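Local coordinates for protein L-lactate dehydrogenase (Trichomonas vaginalis, PDB 4UUN) that probably interconverts an alpha-keto acid and its L-2-hydroxy acid with NAD(H) as cofactor, as a lactate dehydrogenase of the malate dehydrogenase type 2 family, at residues T10-Q15 with L37-I42; C82-A87 with K124-G129. All blocks are in the same frame, centred on the assembly; numbering follows the deposited sequence.

In the fold
Both contacts belong to one parallel Rossmann sheet and reach the same bound NADH at the C-terminal ends of its strands, their centres about 11 Å apart. Interaction 1 joins the glycine-rich loop after strand 5-10 to the end of strand 35-40 and takes the adenosine ribose; interaction 2 pairs strands 82-85 and 124-127 and reaches the nicotinamide through segment 124-129 and the adenine through Ala87. Strand 5-10 lies between strands 35-40 and 82-85, so the two are directly joined: Thr10 N is 3.2 Å from Phe84 O, and Thr10 OG1 is 3.0 Å from Ala87 N, both probable hydrogen bonds. The dinucleotide thus lies across the ends of neighbouring strands of a single domain.

Interaction 1 (T10-Q15 with L37-I42); sequences TGAAGQ and LHLLDI. With NAI (1,4-dihydronicotinamide adenine dinucleotide), chain D.
The glycine-rich loop 10-15 of the Rossmann fold meets the end of strand 35-40 here, in a buried contact built round Asp41, the acidic residue that receives the adenosine ribose of NADH. The loop leaves strand 5-10 and turns through a type I beta turn from Gly11 to Gly14, which stands at the N-cap of helix 15-25. Two hydrogen bonds tie it to the neighbouring strand end. Ala12 N gives a nearly straight bond to Leu40 O (3.0 Å, 176° at the hydrogen), coming in tilted from the carbonyl plane. Ala13 N donates a hydrogen bond to the anti lone pair of Asp41 OD2 (3.0 Å), and the same oxygen takes the ribose hydroxyl O3B of NADH at 2.6 Å. The other carboxylate oxygen is equally occupied: Asp41 OD1 accepts from Ile42 N through its own anti lone pair and from O2B of the cofactor in a very short bond (2.5 Å). Four bonds therefore fix the rotation of the carboxylate and hold each of its oxygens to one ribose hydroxyl. The Ala12 methyl rests against Leu39 CB at 3.8 Å, while the methyls of Thr10 and Leu40 meet obliquely. Gly11 has a positive phi of 53°, and its CA lies 3.2 Å from the ribose oxygen O4B of NADH. Helix 46-57 closes over Ala12 and Ala13 through Leu49. At the start of helix 15-25 Gln15 reaches the pyrophosphate twice: its backbone N donates a hydrogen bond to O2A, and its chain, extended beyond CG, carries NE2 into a hydrogen bond of 3.0 Å with NADH O1N.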
loop_
_atom_site.group_PDB
_atom_site.type_symbol
_atom_site.label_atom_id
_atom_site.label_comp_id
_atom_site.label_asym_id
_atom_site.label_seq_id
_atom_site.Cartn_x
_atom_site.Cartn_y
_atom_site.Cartn_z
ATOM N N THR B 10 9.541 -9.942 -8.807
ATOM C CA THR B 10 10.197 -11.133 -8.254
ATOM C C THR B 10 10.131 -11.072 -6.742
ATOM O O THR B 10 9.928 -10.002 -6.172
ATOM C CB THR B 10 11.681 -11.256 -8.677
ATOM O OG1 THR B 10 12.443 -10.186 -8.106
ATOM C CG2 THR B 10 11.826 -11.244 -10.193
ATOM N N GLY B 11 10.319 -12.215 -6.089
ATOM C CA GLY B 11 10.115 -12.315 -4.653
ATOM C C GLY B 11 8.729 -11.808 -4.275
ATOM O O GLY B 11 8.533 -11.203 -3.223
ATOM N N ALA B 12 7.764 -12.070 -5.148
ATOM C CA ALA B 12 6.441 -11.448 -5.058
ATOM C C ALA B 12 5.691 -11.743 -3.761
ATOM O O ALA B 12 4.818 -10.977 -3.383
ATOM C CB ALA B 12 5.582 -11.845 -6.260
ATOM N N ALA B 13 6.027 -12.834 -3.080
ATOM C CA ALA B 13 5.294 -13.228 -1.876
ATOM C C ALA B 13 5.827 -12.603 -0.583
ATOM O O ALA B 13 5.272 -12.832 0.489
ATOM C CB ALA B 13 5.281 -14.735 -1.748
ATOM N N GLY B 14 6.901 -11.829 -0.675
ATOM C CA GLY B 14 7.469 -11.181 0.495
ATOM C C GLY B 14 6.732 -9.906 0.854
ATOM O O GLY B 14 5.722 -9.588 0.233
ATOM N N GLN B 15 7.249 -9.178 1.845
ATOM C CA GLN B 15 6.636 -7.938 2.326
ATOM C C GLN B 15 6.486 -6.898 1.225
ATOM O O GLN B 15 5.425 -6.295 1.046
ATOM C CB GLN B 15 7.499 -7.301 3.415
ATOM C CG GLN B 15 7.578 -8.040 4.731
ATOM C CD GLN B 15 8.384 -7.255 5.761
ATOM O OE1 GLN B 15 7.873 -6.884 6.816
ATOM N NE2 GLN B 15 9.648 -6.986 5.444
ATOM N N LEU B 37 -0.087 -8.539 -13.989
ATOM C CA LEU B 37 1.024 -8.814 -13.086
ATOM C C LEU B 37 1.606 -10.212 -13.260
ATOM O O LEU B 37 0.889 -11.205 -13.203
ATOM C CB LEU B 37 0.576 -8.634 -11.637
ATOM C CG LEU B 37 0.078 -7.237 -11.245
ATOM C CD1 LEU B 37 -0.424 -7.243 -9.790
ATOM C CD2 LEU B 37 1.160 -6.188 -11.444
ATOM N N HIS B 38 2.916 -10.274 -13.463
ATOM C CA HIS B 38 3.656 -11.532 -13.396
ATOM C C HIS B 38 4.300 -11.599 -12.024
ATOM O O HIS B 38 5.121 -10.747 -11.672
ATOM C CB HIS B 38 4.736 -11.598 -14.477
ATOM C CG HIS B 38 4.199 -11.540 -15.869
ATOM N ND1 HIS B 38 4.366 -12.564 -16.774
ATOM C CD2 HIS B 38 3.498 -10.577 -16.513
ATOM C CE1 HIS B 38 3.787 -12.238 -17.915
ATOM N NE2 HIS B 38 3.256 -11.036 -17.782
ATOM N N LEU B 39 3.924 -12.608 -11.250
ATOM C CA LEU B 39 4.319 -12.698 -9.851
ATOM C C LEU B 39 5.188 -13.940 -9.632
ATOM O O LEU B 39 4.687 -15.068 -9.646
ATOM C CB LEU B 39 3.060 -12.723 -8.978
ATOM C CG LEU B 39 2.128 -11.511 -9.145
ATOM C CD1 LEU B 39 0.792 -11.761 -8.458
ATOM C CD2 LEU B 39 2.752 -10.224 -8.608
ATOM N N LEU B 40 6.496 -13.723 -9.456
ATOM C CA LEU B 40 7.469 -14.813 -9.359
ATOM C C LEU B 40 7.988 -15.004 -7.938
ATOM O O LEU B 40 8.403 -14.047 -7.283
ATOM C CB LEU B 40 8.666 -14.544 -10.291
ATOM C CG LEU B 40 9.798 -15.586 -10.314
ATOM C CD1 LEU B 40 9.329 -16.909 -10.908
ATOM C CD2 LEU B 40 11.012 -15.073 -11.078
ATOM N N ASP B 41 7.975 -16.244 -7.464
ATOM C CA ASP B 41 8.665 -16.574 -6.219
ATOM C C ASP B 41 9.152 -18.024 -6.267
ATOM O O ASP B 41 9.142 -18.648 -7.329
ATOM C CB ASP B 41 7.769 -16.307 -5.004
ATOM C CG ASP B 41 8.563 -15.860 -3.780
ATOM O OD1 ASP B 41 9.557 -16.534 -3.438
ATOM O OD2 ASP B 41 8.208 -14.824 -3.164
ATOM N N ILE B 42 9.612 -18.543 -5.132
ATOM C CA ILE B 42 10.127 -19.914 -5.072
ATOM C C ILE B 42 9.106 -20.859 -4.427
ATOM O O ILE B 42 8.226 -20.416 -3.692
ATOM C CB ILE B 42 11.465 -19.976 -4.308
ATOM C CG1 ILE B 42 11.323 -19.354 -2.918
ATOM C CG2 ILE B 42 12.544 -19.256 -5.095
ATOM C CD1 ILE B 42 12.481 -19.671 -1.989
HETATM P PA NAI D . 11.126 -10.873 2.293
HETATM O O1A NAI D . 12.090 -11.847 2.927
HETATM O O2A NAI D . 9.843 -10.502 3.005
HETATM O O5B NAI D . 10.744 -11.423 0.826
HETATM C C5B NAI D . 11.716 -11.802 -0.146
HETATM C C4B NAI D . 11.053 -12.738 -1.150
HETATM O O4B NAI D . 11.972 -13.134 -2.175
HETATM C C3B NAI D . 10.548 -14.027 -0.505
HETATM O O3B NAI D . 9.164 -14.195 -0.827
HETATM C C2B NAI D . 11.403 -15.137 -1.103
HETATM O O2B NAI D . 10.715 -16.388 -1.234
HETATM C C1B NAI D . 11.749 -14.524 -2.445
HETATM N N9A NAI D . 12.898 -15.120 -3.165
HETATM C C8A NAI D . 14.075 -15.558 -2.667
HETATM N N7A NAI D . 14.867 -16.023 -3.674
HETATM C C5A NAI D . 14.191 -15.879 -4.833
HETATM C C6A NAI D . 14.432 -16.158 -6.270
HETATM N N6A NAI D . 15.596 -16.712 -6.690
HETATM N N1A NAI D . 13.445 -15.844 -7.148
HETATM C C2A NAI D . 12.273 -15.289 -6.757
HETATM N N3A NAI D . 11.992 -15.018 -5.467
HETATM C C4A NAI D . 12.888 -15.289 -4.485
HETATM O O3 NAI D . 11.940 -9.520 1.979
HETATM P PN NAI D . 11.510 -8.006 1.640
HETATM O O1N NAI D . 11.324 -7.253 2.941
HETATM O O2N NAI D . 10.400 -8.051 0.614
HETATM O O5D NAI D . 12.844 -7.448 0.934
HETATM C C5D NAI D . 13.307 -8.086 -0.246
HETATM C C4D NAI D . 14.649 -7.512 -0.675
HETATM O O4D NAI D . 14.584 -6.118 -0.989
HETATM C C3D NAI D . 15.700 -7.639 0.412
HETATM O O3D NAI D . 16.296 -8.945 0.385
HETATM C C2D NAI D . 16.671 -6.528 0.071
HETATM O O2D NAI D . 17.733 -7.084 -0.701
HETATM C C1D NAI D . 15.885 -5.544 -0.799
HETATM N N1N NAI D . 15.802 -4.169 -0.257
HETATM C C2N NAI D . 16.210 -3.171 -1.045
HETATM C C3N NAI D . 16.188 -1.832 -0.672
HETATM C C7N NAI D . 16.656 -0.731 -1.610
HETATM O O7N NAI D . 16.324 0.446 -1.562
HETATM N N7N NAI D . 17.514 -1.042 -2.606
HETATM C C4N NAI D . 15.664 -1.452 0.689
HETATM C C5N NAI D . 15.238 -2.615 1.462
HETATM C C6N NAI D . 15.318 -3.916 0.966
#

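Interaction 2 (C82-A87 with K124-G129); sequences CAFLVA and KVLVIG. With NAI (1,4-dihydronicotinamide adenine dinucleotide), chain D.
With CG turned anti to its carbonyl carbon (chi1 -56°), Leu85 brings CD1 hard against Val125 CG1, a tight 3.5 Å, and also onto Val127 CG2. Leu126, its CG instead anti to the backbone N (chi1 176°), sends CD2 obliquely to the Phe84 ring on the other side of the sheet, 4.1 Å from Phe84 CD2. Ile128 CD1 comes up at the edge of that ring and lies alongside Val86 CG2. Helices 242-257 and 15-25 both pack on this side, Met252 and Leu20 touching Phe84. Between the two layers the strands run parallel and are joined by backbone hydrogen bonds from Ala83 N to Lys124 O, Leu126 N to Ala83 O and Leu85 N to Leu126 O. At the end of the ladder Leu85 O takes two donors, Ile128 N at 3.0 Å from above the carbonyl plane and Gly129 N, also at 3.0 Å, in that plane. Ile128 O in turn accepts the nicotinamide amide N7N of NADH at 3.2 Å, and Ala87 CB meets the adenine at N3A (3.3 Å). Strand 82-85, helix 97-118 and strand 124-127 form a beta-alpha-beta unit whose strand ends border the cofactor cleft, as in Rossmann-fold dehydrogenases.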
loop_
_atom_site.group_PDB
_atom_site.type_symbol
_atom_site.label_atom_id
_atom_site.label_comp_id
_atom_site.label_asym_id
_atom_site.label_seq_id
_atom_site.Cartn_x
_atom_site.Cartn_y
_atom_site.Cartn_z
ATOM N N CYS B 82 7.940 -4.028 -17.872
ATOM C CA CYS B 82 8.892 -3.603 -16.845
ATOM C C CYS B 82 9.001 -4.650 -15.747
ATOM O O CYS B 82 8.205 -5.596 -15.689
ATOM C CB CYS B 82 8.526 -2.231 -16.261
ATOM S SG CYS B 82 6.969 -2.187 -15.327
ATOM N N ALA B 83 10.012 -4.499 -14.895
ATOM C CA ALA B 83 10.269 -5.477 -13.847
ATOM C C ALA B 83 10.802 -4.828 -12.585
ATOM O O ALA B 83 11.644 -3.917 -12.641
ATOM C CB ALA B 83 11.250 -6.525 -14.337
ATOM N N PHE B 84 10.298 -5.308 -11.453
ATOM C CA PHE B 84 10.801 -4.941 -10.143
ATOM C C PHE B 84 11.544 -6.163 -9.601
ATOM O O PHE B 84 10.918 -7.126 -9.145
ATOM C CB PHE B 84 9.642 -4.555 -9.210
ATOM C CG PHE B 84 8.903 -3.308 -9.633
ATOM C CD1 PHE B 84 7.895 -3.365 -10.584
ATOM C CD2 PHE B 84 9.206 -2.081 -9.064
ATOM C CE1 PHE B 84 7.218 -2.222 -10.964
ATOM C CE2 PHE B 84 8.534 -0.935 -9.441
ATOM C CZ PHE B 84 7.541 -1.001 -10.388
ATOM N N LEU B 85 12.872 -6.141 -9.691
ATOM C CA LEU B 85 13.680 -7.267 -9.235
ATOM C C LEU B 85 13.974 -7.117 -7.748
ATOM O O LEU B 85 15.017 -6.583 -7.346
ATOM C CB LEU B 85 14.975 -7.381 -10.037
ATOM C CG LEU B 85 14.825 -7.495 -11.557
ATOM C CD1 LEU B 85 16.189 -7.735 -12.196
ATOM C CD2 LEU B 85 13.855 -8.603 -11.948
ATOM N N VAL B 86 13.042 -7.615 -6.944
ATOM C CA VAL B 86 13.089 -7.468 -5.497
ATOM C C VAL B 86 13.841 -8.619 -4.842
ATOM O O VAL B 86 14.581 -8.427 -3.880
ATOM C CB VAL B 86 11.647 -7.405 -4.933
ATOM C CG1 VAL B 86 11.649 -7.338 -3.421
ATOM C CG2 VAL B 86 10.900 -6.215 -5.530
ATOM N N ALA B 87 13.654 -9.821 -5.368
ATOM C CA ALA B 87 14.282 -11.008 -4.790
ATOM C C ALA B 87 15.806 -10.948 -4.847
ATOM O O ALA B 87 16.376 -10.507 -5.839
ATOM C CB ALA B 87 13.800 -12.245 -5.514
ATOM N N LYS B 124 11.886 -2.206 -19.026
ATOM C CA LYS B 124 12.556 -1.370 -18.037
ATOM C C LYS B 124 12.717 -2.130 -16.716
ATOM O O LYS B 124 11.742 -2.420 -16.004
ATOM C CB LYS B 124 11.799 -0.056 -17.845
ATOM C CG LYS B 124 11.853 0.827 -19.090
ATOM C CD LYS B 124 11.207 2.191 -18.895
ATOM C CE LYS B 124 11.696 3.151 -19.981
ATOM N NZ LYS B 124 11.073 4.494 -19.928
ATOM N N VAL B 125 13.971 -2.437 -16.405
ATOM C CA VAL B 125 14.319 -3.319 -15.309
ATOM C C VAL B 125 14.863 -2.514 -14.134
ATOM O O VAL B 125 15.955 -1.945 -14.212
ATOM C CB VAL B 125 15.379 -4.346 -15.759
ATOM C CG1 VAL B 125 15.694 -5.331 -14.643
ATOM C CG2 VAL B 125 14.912 -5.087 -17.009
ATOM N N LEU B 126 14.100 -2.472 -13.047
ATOM C CA LEU B 126 14.524 -1.817 -11.816
ATOM C C LEU B 126 15.049 -2.826 -10.790
ATOM O O LEU B 126 14.300 -3.666 -10.284
ATOM C CB LEU B 126 13.359 -1.032 -11.214
ATOM C CG LEU B 126 13.630 -0.358 -9.865
ATOM C CD1 LEU B 126 14.895 0.537 -9.914
ATOM C CD2 LEU B 126 12.406 0.444 -9.450
ATOM N N VAL B 127 16.335 -2.733 -10.477
ATOM C CA VAL B 127 16.972 -3.649 -9.538
ATOM C C VAL B 127 16.928 -3.107 -8.113
ATOM O O VAL B 127 17.434 -2.013 -7.817
ATOM C CB VAL B 127 18.418 -3.942 -9.949
ATOM C CG1 VAL B 127 19.054 -4.962 -9.013
ATOM C CG2 VAL B 127 18.438 -4.451 -11.370
ATOM N N ILE B 128 16.311 -3.896 -7.237
ATOM C CA ILE B 128 16.051 -3.491 -5.867
ATOM C C ILE B 128 16.795 -4.393 -4.888
ATOM O O ILE B 128 17.411 -3.909 -3.962
ATOM C CB ILE B 128 14.529 -3.506 -5.586
ATOM C CG1 ILE B 128 13.836 -2.443 -6.452
ATOM C CG2 ILE B 128 14.243 -3.266 -4.117
ATOM C CD1 ILE B 128 12.314 -2.555 -6.487
ATOM N N GLY B 129 16.754 -5.704 -5.106
ATOM C CA GLY B 129 17.487 -6.649 -4.274
ATOM C C GLY B 129 18.970 -6.335 -4.127
ATOM O O GLY B 129 19.648 -5.997 -5.101
HETATM P PA NAI D . 11.126 -10.873 2.293
HETATM O O1A NAI D . 12.090 -11.847 2.927
HETATM O O2A NAI D . 9.843 -10.502 3.005
HETATM O O5B NAI D . 10.744 -11.423 0.826
HETATM C C5B NAI D . 11.716 -11.802 -0.146
HETATM C C4B NAI D . 11.053 -12.738 -1.150
HETATM O O4B NAI D . 11.972 -13.134 -2.175
HETATM C C3B NAI D . 10.548 -14.027 -0.505
HETATM O O3B NAI D . 9.164 -14.195 -0.827
HETATM C C2B NAI D . 11.403 -15.137 -1.103
HETATM O O2B NAI D . 10.715 -16.388 -1.234
HETATM C C1B NAI D . 11.749 -14.524 -2.445
HETATM N N9A NAI D . 12.898 -15.120 -3.165
HETATM C C8A NAI D . 14.075 -15.558 -2.667
HETATM N N7A NAI D . 14.867 -16.023 -3.674
HETATM C C5A NAI D . 14.191 -15.879 -4.833
HETATM C C6A NAI D . 14.432 -16.158 -6.270
HETATM N N6A NAI D . 15.596 -16.712 -6.690
HETATM N N1A NAI D . 13.445 -15.844 -7.148
HETATM C C2A NAI D . 12.273 -15.289 -6.757
HETATM N N3A NAI D . 11.992 -15.018 -5.467
HETATM C C4A NAI D . 12.888 -15.289 -4.485
HETATM O O3 NAI D . 11.940 -9.520 1.979
HETATM P PN NAI D . 11.510 -8.006 1.640
HETATM O O1N NAI D . 11.324 -7.253 2.941
HETATM O O2N NAI D . 10.400 -8.051 0.614
HETATM O O5D NAI D . 12.844 -7.448 0.934
HETATM C C5D NAI D . 13.307 -8.086 -0.246
HETATM C C4D NAI D . 14.649 -7.512 -0.675
HETATM O O4D NAI D . 14.584 -6.118 -0.989
HETATM C C3D NAI D . 15.700 -7.639 0.412
HETATM O O3D NAI D . 16.296 -8.945 0.385
HETATM C C2D NAI D . 16.671 -6.528 0.071
HETATM O O2D NAI D . 17.733 -7.084 -0.701
HETATM C C1D NAI D . 15.885 -5.544 -0.799
HETATM N N1N NAI D . 15.802 -4.169 -0.257
HETATM C C2N NAI D . 16.210 -3.171 -1.045
HETATM C C3N NAI D . 16.188 -1.832 -0.672
HETATM C C7N NAI D . 16.656 -0.731 -1.610
HETATM O O7N NAI D . 16.324 0.446 -1.562
HETATM N N7N NAI D . 17.514 -1.042 -2.606
HETATM C C4N NAI D . 15.664 -1.452 0.689
HETATM C C5N NAI D . 15.238 -2.615 1.462
HETATM C C6N NAI D . 15.318 -3.916 0.966
#